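Long-range contacts in serine protease inhibitor 1 (Coprinopsis cinerea, PDB 3VWC), which probably inhibits serine endopeptidases, as a beta-trefoil member of the I66 family of fungal peptidase inhibitors: residues 7-12 against 139-144; 18-23 against 31-36. One frame throughout, in Å; residues are numbered along the deposited sequence. Where two conformers were deposited one is given.

Contact 1: residues 7-12 against 139-144; sequences YEVTSK and ELFTFT
With CG2 of Val9 set opposite its carbonyl carbon, beside the backbone N, and CG of Phe143 likewise anti to its own carbonyl carbon (chi1 -83°), the two side chains run next to each other in the same direction, and that methyl comes to lie over one face of the phenyl ring. Val9 CG2 sits 3.9 Å from the centroid of the Phe143 ring and 17° off the ring normal, a CH-pi contact. The edge of the same ring is turned to the face of Tyr7, a T-shaped pair with planes at 70°. Beside it, Tyr7 CD1 makes a separate apolar contact with Phe143 CB at 3.7 Å. Tyr7 OH is held elsewhere, by Lys3 O.

These contacts ride on an antiparallel pairing that joins the first strand of the beta-trefoil, 5-11, to its last, 141-145. Glu8-Thr144 and Thr10-Thr142 are the hydrogen-bonded pairs, Val9-Phe143 and Ser11-Phe141 the non-hydrogen-bonded ones; Thr144 N to Glu8 O, at 2.9 Å, is nearly straight. Val9, Ser11, Phe141 and Phe143 are all buried on one face, where Phe97 and Trp108 add edge-to-face partners to Phe143 and Phe141.

On the other face Thr10 and Thr142 lie side by side, and a water bridges their hydroxyls, 2.8 Å from Thr10 OG1 and 2.7 Å from Thr142 OG1. Beyond the strand, Lys12 N bonds to Leu140 O at 3.0 Å. A second water donates to that carbonyl and also meets Ser11 OG, which is further bonded to Val13 N, while Lys12 CG packs on Leu140 CB at 3.6 Å.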
ATOM      1  N   TYR A   7       2.755   7.568   8.576  1.00 15.82           N
ATOM      2  CA  TYR A   7       2.593   8.172   7.238  1.00 15.13           C
ATOM      3  C   TYR A   7       1.151   8.214   6.755  1.00 15.96           C
ATOM      4  O   TYR A   7       0.430   7.216   6.899  1.00 19.98           O
ATOM      5  CB  TYR A   7       3.368   7.336   6.208  1.00 17.64           C
ATOM      6  CG  TYR A   7       4.863   7.441   6.361  1.00 10.89           C
ATOM      7  CD1 TYR A   7       5.606   8.376   5.650  1.00 12.56           C
ATOM      8  CD2 TYR A   7       5.555   6.560   7.207  1.00 12.98           C
ATOM      9  CE1 TYR A   7       6.959   8.466   5.771  1.00 12.64           C
ATOM     10  CE2 TYR A   7       6.939   6.645   7.336  1.00 15.88           C
ATOM     11  CZ  TYR A   7       7.625   7.585   6.609  1.00 15.21           C
ATOM     12  OH  TYR A   7       8.990   7.712   6.702  1.00 17.04           O
ATOM     13  N   GLU A   8       0.811   9.261   6.006  1.00 15.83           N
ATOM     14  CA  GLU A   8      -0.387   9.258   5.159  1.00 15.12           C
ATOM     15  C   GLU A   8       0.037   8.740   3.793  1.00 15.72           C
ATOM     16  O   GLU A   8       1.183   8.934   3.388  1.00 15.57           O
ATOM     17  CB  GLU A   8      -0.938  10.671   4.987  1.00 23.71           C
ATOM     18  CG  GLU A   8      -1.578  11.220   6.253  1.00 33.69           C
ATOM     19  CD  GLU A   8      -2.706  12.201   5.953  1.00 40.98           C
ATOM     20  OE1 GLU A   8      -2.710  12.794   4.847  1.00 45.18           O
ATOM     21  OE2 GLU A   8      -3.608  12.350   6.809  1.00 47.62           O
ATOM     22  N   VAL A   9      -0.785   7.882   3.224  1.00 14.06           N
ATOM     23  CA  VAL A   9      -0.426   7.238   1.946  1.00 11.23           C
ATOM     24  C   VAL A   9      -1.465   7.527   0.874  1.00 12.73           C
ATOM     25  O   VAL A   9      -2.640   7.271   1.103  1.00 12.50           O
ATOM     26  CB  VAL A   9      -0.280   5.711   2.115  1.00 12.79           C
ATOM     27  CG1 VAL A   9       0.118   5.036   0.806  1.00 13.90           C
ATOM     28  CG2 VAL A   9       0.685   5.390   3.220  1.00 15.08           C
ATOM     29  N   THR A  10      -1.067   8.097  -0.264  1.00 11.56           N
ATOM     30  CA  THR A  10      -1.993   8.312  -1.382  1.00 11.37           C
ATOM     31  C   THR A  10      -1.482   7.619  -2.638  1.00 13.03           C
ATOM     32  O   THR A  10      -0.291   7.339  -2.768  1.00 11.65           O
ATOM     33  CB  THR A  10      -2.129   9.799  -1.731  1.00 11.64           C
ATOM     34  OG1 THR A  10      -0.809  10.365  -1.917  1.00 13.87           O
ATOM     35  CG2 THR A  10      -2.836  10.524  -0.580  1.00 14.76           C
ATOM     36  N   SER A  11      -2.419   7.269  -3.496  1.00  9.72           N
ATOM     37  CA  SER A  11      -2.134   6.718  -4.828  1.00  9.75           C
ATOM     38  C   SER A  11      -1.810   7.793  -5.847  1.00 10.36           C
ATOM     39  O   SER A  11      -2.524   8.762  -5.955  1.00 10.15           O
ATOM     40  CB  SER A  11      -3.345   5.937  -5.309  1.00  9.44           C
ATOM     41  OG  SER A  11      -3.235   5.590  -6.701  1.00  9.55           O
ATOM     42  N   LYS A  12      -0.744   7.618  -6.631  1.00  7.55           N
ATOM     43  CA  LYS A  12      -0.421   8.585  -7.657  1.00 10.69           C
ATOM     44  C   LYS A  12      -1.433   8.583  -8.804  1.00  9.39           C
ATOM     45  O   LYS A  12      -1.484   9.537  -9.574  1.00 11.30           O
ATOM     46  CB  LYS A  12       0.989   8.315  -8.207  1.00  7.59           C
ATOM     47  CG  LYS A  12       2.133   8.763  -7.249  1.00 11.96           C
ATOM     48  CD  LYS A  12       2.405  10.276  -7.302  1.00 17.00           C
ATOM     49  CE  LYS A  12       3.335  10.619  -8.419  1.00 19.59           C
ATOM     50  NZ  LYS A  12       3.322  12.098  -8.592  1.00 34.89           N
ATOM     51  N   GLU A 139       1.332   2.123  -9.878  1.00  6.99           N
ATOM     52  CA  GLU A 139       2.252   1.368  -9.013  1.00  8.81           C
ATOM     53  C   GLU A 139       3.024   2.283  -8.079  1.00  7.80           C
ATOM     54  O   GLU A 139       3.875   1.820  -7.339  1.00  8.81           O
ATOM     55  CB  GLU A 139       3.258   0.577  -9.886  1.00  7.81           C
ATOM     56  CG  GLU A 139       2.508  -0.361 -10.854  1.00  9.24           C
ATOM     57  CD  GLU A 139       3.434  -1.136 -11.761  1.00 10.82           C
ATOM     58  OE1 GLU A 139       4.579  -0.625 -11.965  1.00  8.91           O
ATOM     59  OE2 GLU A 139       3.002  -2.138 -12.347  1.00 10.32           O
ATOM     60  N   LEU A 140       2.641   3.570  -8.053  1.00  7.63           N
ATOM     61  CA  LEU A 140       3.348   4.588  -7.255  1.00  9.40           C
ATOM     62  C   LEU A 140       2.468   5.165  -6.147  1.00  8.44           C
ATOM     63  O   LEU A 140       1.265   5.434  -6.364  1.00  9.00           O
ATOM     64  CB  LEU A 140       3.832   5.713  -8.194  1.00 10.83           C
ATOM     65  CG  LEU A 140       4.838   5.199  -9.263  1.00  9.02           C
ATOM     66  CD1 LEU A 140       5.078   6.406 -10.155  1.00 10.10           C
ATOM     67  CD2 LEU A 140       6.169   4.722  -8.630  1.00  9.18           C
ATOM     68  N   PHE A 141       3.048   5.303  -4.966  1.00 10.14           N
ATOM     69  CA  PHE A 141       2.350   5.818  -3.796  1.00 10.75           C
ATOM     70  C   PHE A 141       3.176   6.927  -3.166  1.00 12.37           C
ATOM     71  O   PHE A 141       4.369   6.783  -3.008  1.00 10.90           O
ATOM     72  CB  PHE A 141       2.189   4.644  -2.830  1.00 10.41           C
ATOM     73  CG  PHE A 141       1.338   3.577  -3.405  1.00  9.41           C
ATOM     74  CD1 PHE A 141       1.885   2.644  -4.287  1.00  9.80           C
ATOM     75  CD2 PHE A 141      -0.047   3.641  -3.323  1.00  8.90           C
ATOM     76  CE1 PHE A 141       1.081   1.707  -4.956  1.00  9.31           C
ATOM     77  CE2 PHE A 141      -0.824   2.700  -3.947  1.00  9.21           C
ATOM     78  CZ  PHE A 141      -0.291   1.770  -4.810  1.00  8.85           C
ATOM     79  N   THR A 142       2.503   7.966  -2.681  1.00  9.99           N
ATOM     80  CA  THR A 142       3.163   9.010  -1.910  1.00  9.08           C
ATOM     81  C   THR A 142       3.026   8.755  -0.424  1.00  9.06           C
ATOM     82  O   THR A 142       1.880   8.598   0.066  1.00 11.20           O
ATOM     83  CB  THR A 142       2.604  10.391  -2.249  1.00 11.38           C
ATOM     84  OG1 THR A 142       2.709  10.613  -3.655  1.00 12.64           O
ATOM     85  CG2 THR A 142       3.391  11.525  -1.555  1.00 14.49           C
ATOM     86  N   PHE A 143       4.136   8.543   0.267  1.00 10.78           N
ATOM     87  CA  PHE A 143       4.127   8.310   1.728  1.00 11.69           C
ATOM     88  C   PHE A 143       4.599   9.617   2.355  1.00 14.76           C
ATOM     89  O   PHE A 143       5.755  10.018   2.149  1.00 15.41           O
ATOM     90  CB  PHE A 143       5.120   7.222   2.127  1.00 12.00           C
ATOM     91  CG  PHE A 143       4.608   5.822   1.972  1.00  9.25           C
ATOM     92  CD1 PHE A 143       4.332   5.272   0.708  1.00 12.48           C
ATOM     93  CD2 PHE A 143       4.439   5.018   3.088  1.00 14.32           C
ATOM     94  CE1 PHE A 143       3.920   3.932   0.562  1.00 12.38           C
ATOM     95  CE2 PHE A 143       4.025   3.704   2.966  1.00 13.51           C
ATOM     96  CZ  PHE A 143       3.729   3.151   1.703  1.00 11.45           C
ATOM     97  N   THR A 144       3.691  10.304   3.052  1.00 13.96           N
ATOM     98  CA  THR A 144       3.999  11.610   3.642  1.00 16.91           C
ATOM     99  C   THR A 144       4.008  11.493   5.168  1.00 14.29           C
ATOM    100  O   THR A 144       2.995  11.124   5.787  1.00 16.96           O
ATOM    101  CB  THR A 144       2.984  12.691   3.225  1.00 16.45           C
ATOM    102  OG1 THR A 144       2.935  12.780   1.789  1.00 19.81           O
ATOM    103  CG2 THR A 144       3.438  14.028   3.737  1.00 20.70           C
TER
HETATM  104  O   HOH W   1       0.186  10.215  -4.561  1.00 15.33           O
HETATM  105  O   HOH W   2      -1.023   3.990  -7.172  1.00  9.63           O

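Contact 2: residues 18-23 against 31-36; sequences VGRPLA and KRIRVL
A short beta hairpin of the beta-trefoil pairs strand 18-19 with the 34-35 end of the broken strand 31-35. Gly19 and Arg34 form its antiparallel hydrogen-bonded pair: Gly19 N reaches Arg34 O at 2.9 Å and Arg34 N reaches Gly19 O at 2.8 Å. Val18 and Val35 make the adjoining non-hydrogen-bonded pair. Gly19 adopts phi 161° and psi -142°, angles at which a beta carbon would collide with the preceding carbonyl oxygen, and Leu36 CD1 packs against its bare backbone, 3.6 Å from Gly19 N. The other methyl of Leu36, CD2, lies against the Arg20-Pro21 peptide.

Toward the protein interior, in the conformer given, Val18 CG1 meets Ile33 CG2 at 3.6 Å, the two side chains crossing at about a right angle. Ile33 CG1 is anti to its carbonyl carbon, and chi2 of -57° turns CD1 onto the aliphatic part of Arg20, 3.7 Å from Arg20 CG. Arg20 then bends at chi3, carrying its guanidinium past Lys31, with Arg20 NH2 3.8 Å from Lys31 CG. The Arg34 chain, extended from CG to NE, crosses the ring of Pro21, with Arg34 NE 3.9 Å from Pro21 CD.

The charged ends of Arg20, Lys31 and Arg34 find their partners outside the contact. Arg20 NH2 forms a salt bridge with Glu24, and Lys31 NZ bonds to Leu29 O and Ser27 O, bracing the hairpin's own loop; Arg20 NH1 to Cys59 O and Arg34 NH1 to Leu117 O reach strand 54-59 and the loop before strand 121-123. Across the contact the long side chains therefore supply aliphatic packing, while their charges are probably moderated by Glu24 and these carbonyl oxygens.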
ATOM      1  N   VAL A  18      -5.103   5.805   0.519  1.00 10.51           N
ATOM      2  CA  VAL A  18      -5.233   4.362   0.595  0.80 10.52           C
ATOM      3  C   VAL A  18      -5.404   3.916   2.063  1.00 11.79           C
ATOM      4  O   VAL A  18      -4.716   4.443   2.947  1.00 11.32           O
ATOM      5  CB  VAL A  18      -3.930   3.788   0.002  0.80 10.34           C
ATOM      6  CG1 VAL A  18      -3.880   2.277   0.124  0.80 13.27           C
ATOM      7  CG2 VAL A  18      -3.790   4.257  -1.454  0.80 11.70           C
ATOM      8  N   GLY A  19      -6.345   3.012   2.333  1.00 11.09           N
ATOM      9  CA  GLY A  19      -6.469   2.511   3.701  1.00  9.93           C
ATOM     10  C   GLY A  19      -7.839   1.893   3.899  1.00 11.19           C
ATOM     11  O   GLY A  19      -8.351   1.205   3.004  1.00 12.21           O
ATOM     12  N   ARG A  20      -8.425   2.100   5.084  1.00 10.45           N
ATOM     13  CA  ARG A  20      -9.647   1.419   5.454  1.00 12.97           C
ATOM     14  C   ARG A  20     -10.712   2.452   5.733  1.00 12.85           C
ATOM     15  O   ARG A  20     -10.439   3.491   6.336  1.00 16.16           O
ATOM     16  CB  ARG A  20      -9.375   0.494   6.648  1.00 12.40           C
ATOM     17  CG  ARG A  20      -8.562  -0.741   6.302  1.00 12.41           C
ATOM     18  CD  ARG A  20      -7.931  -1.427   7.527  1.00 14.44           C
ATOM     19  NE  ARG A  20      -8.981  -2.021   8.383  1.00 15.32           N
ATOM     20  CZ  ARG A  20      -8.746  -2.577   9.572  1.00 16.65           C
ATOM     21  NH1 ARG A  20      -7.525  -2.611  10.092  1.00 21.39           N
ATOM     22  NH2 ARG A  20      -9.768  -3.070  10.277  1.00 18.43           N
ATOM     23  N   PRO A  21     -11.961   2.153   5.319  1.00 16.36           N
ATOM     24  CA  PRO A  21     -13.053   3.126   5.485  1.00 18.57           C
ATOM     25  C   PRO A  21     -13.596   3.126   6.918  1.00 18.91           C
ATOM     26  O   PRO A  21     -13.188   2.292   7.721  1.00 18.73           O
ATOM     27  CB  PRO A  21     -14.134   2.573   4.546  1.00 17.62           C
ATOM     28  CG  PRO A  21     -13.938   1.120   4.574  1.00 20.87           C
ATOM     29  CD  PRO A  21     -12.398   0.944   4.609  1.00 16.07           C
ATOM     30  N   LEU A  22     -14.512   4.065   7.212  1.00 21.10           N
ATOM     31  CA  LEU A  22     -15.069   4.215   8.568  1.00 25.44           C
ATOM     32  C   LEU A  22     -15.940   3.007   8.942  1.00 23.90           C
ATOM     33  O   LEU A  22     -15.859   2.519  10.063  1.00 28.73           O
ATOM     34  CB  LEU A  22     -15.879   5.522   8.686  1.00 28.95           C
ATOM     35  CG  LEU A  22     -16.263   5.954  10.115  1.00 38.36           C
ATOM     36  CD1 LEU A  22     -15.032   6.423  10.900  1.00 43.26           C
ATOM     37  CD2 LEU A  22     -17.360   7.034  10.114  1.00 40.25           C
ATOM     38  N   ALA A  23     -16.687   2.463   7.987  1.00 24.57           N
ATOM     39  CA  ALA A  23     -17.568   1.324   8.289  1.00 26.89           C
ATOM     40  C   ALA A  23     -16.941   0.005   7.885  1.00 23.76           C
ATOM     41  O   ALA A  23     -16.741  -0.242   6.699  1.00 24.70           O
ATOM     42  CB  ALA A  23     -18.913   1.474   7.600  1.00 27.83           C
ATOM     43  N   LYS A  31      -9.532  -7.544   6.094  1.00 12.85           N
ATOM     44  CA  LYS A  31     -10.260  -6.361   5.666  1.00 13.28           C
ATOM     45  C   LYS A  31      -9.598  -5.777   4.432  1.00 14.55           C
ATOM     46  O   LYS A  31      -8.350  -5.641   4.383  1.00 11.38           O
ATOM     47  CB  LYS A  31     -10.315  -5.320   6.773  1.00 13.13           C
ATOM     48  CG  LYS A  31     -11.077  -5.810   8.042  1.00 15.22           C
ATOM     49  CD  LYS A  31     -12.583  -5.844   7.753  1.00 14.62           C
ATOM     50  CE  LYS A  31     -13.320  -6.463   8.971  1.00 20.90           C
ATOM     51  NZ  LYS A  31     -13.364  -7.979   8.923  1.00 19.53           N
ATOM     52  N   ARG A  32     -10.399  -5.320   3.469  1.00 11.27           N
ATOM     53  CA  ARG A  32      -9.819  -4.788   2.222  0.50 10.01           C
ATOM     54  C   ARG A  32      -9.123  -3.468   2.472  1.00  8.81           C
ATOM     55  O   ARG A  32      -9.654  -2.564   3.144  1.00 11.09           O
ATOM     56  CB  ARG A  32     -10.899  -4.583   1.164  0.50  9.47           C
ATOM     57  CG  ARG A  32     -11.396  -5.863   0.508  0.50  5.36           C
ATOM     58  CD  ARG A  32     -12.536  -5.516  -0.498  0.50  6.61           C
ATOM     59  NE  ARG A  32     -13.202  -6.721  -0.975  0.50  9.34           N
ATOM     60  CZ  ARG A  32     -13.937  -6.820  -2.091  0.50  9.32           C
ATOM     61  NH1 ARG A  32     -14.081  -5.793  -2.962  0.50  6.10           N
ATOM     62  NH2 ARG A  32     -14.444  -8.003  -2.388  0.50  3.79           N
ATOM     63  N   ILE A  33      -7.947  -3.350   1.849  1.00  8.68           N
ATOM     64  CA  ILE A  33      -7.312  -2.056   1.728  1.00  8.14           C
ATOM     65  C   ILE A  33      -7.769  -1.414   0.444  1.00  9.37           C
ATOM     66  O   ILE A  33      -7.793  -2.051  -0.585  1.00 10.07           O
ATOM     67  CB  ILE A  33      -5.757  -2.156   1.778  1.00  7.09           C
ATOM     68  CG1 ILE A  33      -5.261  -2.744   3.122  1.00 10.26           C
ATOM     69  CG2 ILE A  33      -5.149  -0.764   1.528  1.00 10.47           C
ATOM     70  CD1 ILE A  33      -5.717  -1.997   4.336  1.00 15.25           C
ATOM     71  N   ARG A  34      -8.261  -0.186   0.563  1.00 10.81           N
ATOM     72  CA  ARG A  34      -8.978   0.443  -0.559  1.00 10.21           C
ATOM     73  C   ARG A  34      -8.408   1.817  -0.934  1.00 10.02           C
ATOM     74  O   ARG A  34      -7.756   2.493  -0.125  1.00 12.88           O
ATOM     75  CB  ARG A  34     -10.467   0.581  -0.246  1.00  9.89           C
ATOM     76  CG  ARG A  34     -11.134  -0.652   0.342  1.00 10.84           C
ATOM     77  CD  ARG A  34     -12.519  -0.246   0.883  1.00 11.49           C
ATOM     78  NE  ARG A  34     -13.170  -1.358   1.563  1.00 12.34           N
ATOM     79  CZ  ARG A  34     -14.060  -2.151   0.987  1.00 13.24           C
ATOM     80  NH1 ARG A  34     -14.345  -2.009  -0.306  1.00 11.92           N
ATOM     81  NH2 ARG A  34     -14.673  -3.097   1.695  1.00 14.69           N
ATOM     82  N   VAL A  35      -8.768   2.300  -2.134  1.00 11.39           N
ATOM     83  CA  VAL A  35      -8.699   3.737  -2.336  0.50  9.79           C
ATOM     84  C   VAL A  35      -9.938   4.399  -1.739  1.00 12.77           C
ATOM     85  O   VAL A  35     -11.040   3.865  -1.857  1.00 13.56           O
ATOM     86  CB  VAL A  35      -8.505   4.145  -3.808  0.50 14.01           C
ATOM     87  CG1 VAL A  35      -7.009   3.978  -4.233  0.50 10.52           C
ATOM     88  CG2 VAL A  35      -9.456   3.404  -4.714  0.50 12.01           C
ATOM     89  N   LEU A  36      -9.724   5.470  -0.989  1.00 12.54           N
ATOM     90  CA  LEU A  36     -10.795   6.035  -0.128  1.00 13.35           C
ATOM     91  C   LEU A  36     -11.375   7.314  -0.702  1.00 16.87           C
ATOM     92  O   LEU A  36     -10.635   8.142  -1.189  1.00 16.29           O
ATOM     93  CB  LEU A  36     -10.224   6.310   1.273  1.00 15.83           C
ATOM     94  CG  LEU A  36      -9.698   5.034   1.960  1.00 17.13           C
ATOM     95  CD1 LEU A  36      -8.981   5.337   3.271  1.00 13.38           C
ATOM     96  CD2 LEU A  36     -10.840   4.037   2.240  1.00 16.49           C
TER

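How the contacts relate
From the N terminus the chain enters strand 5-11, turns, and returns as strand 18-19. Contact 2 then closes a small loop, with seven residues between its segments, when 31-36 comes back against 18-23. Contact 1 closes a much larger one only near the C terminus, where 139-144 pairs with 7-12 after 126 intervening residues; the whole of contact 2 falls within that span, so the two loops nest without crossing. Their centres are about 14 Å apart, yet they meet through Val18, whose N probably bonds to Val9 O at 2.9 Å. Contact 1 thus joins the first and last strands of the trefoil, and contact 2 pairs strands 18-19 and 31-35 next to strand 5-11.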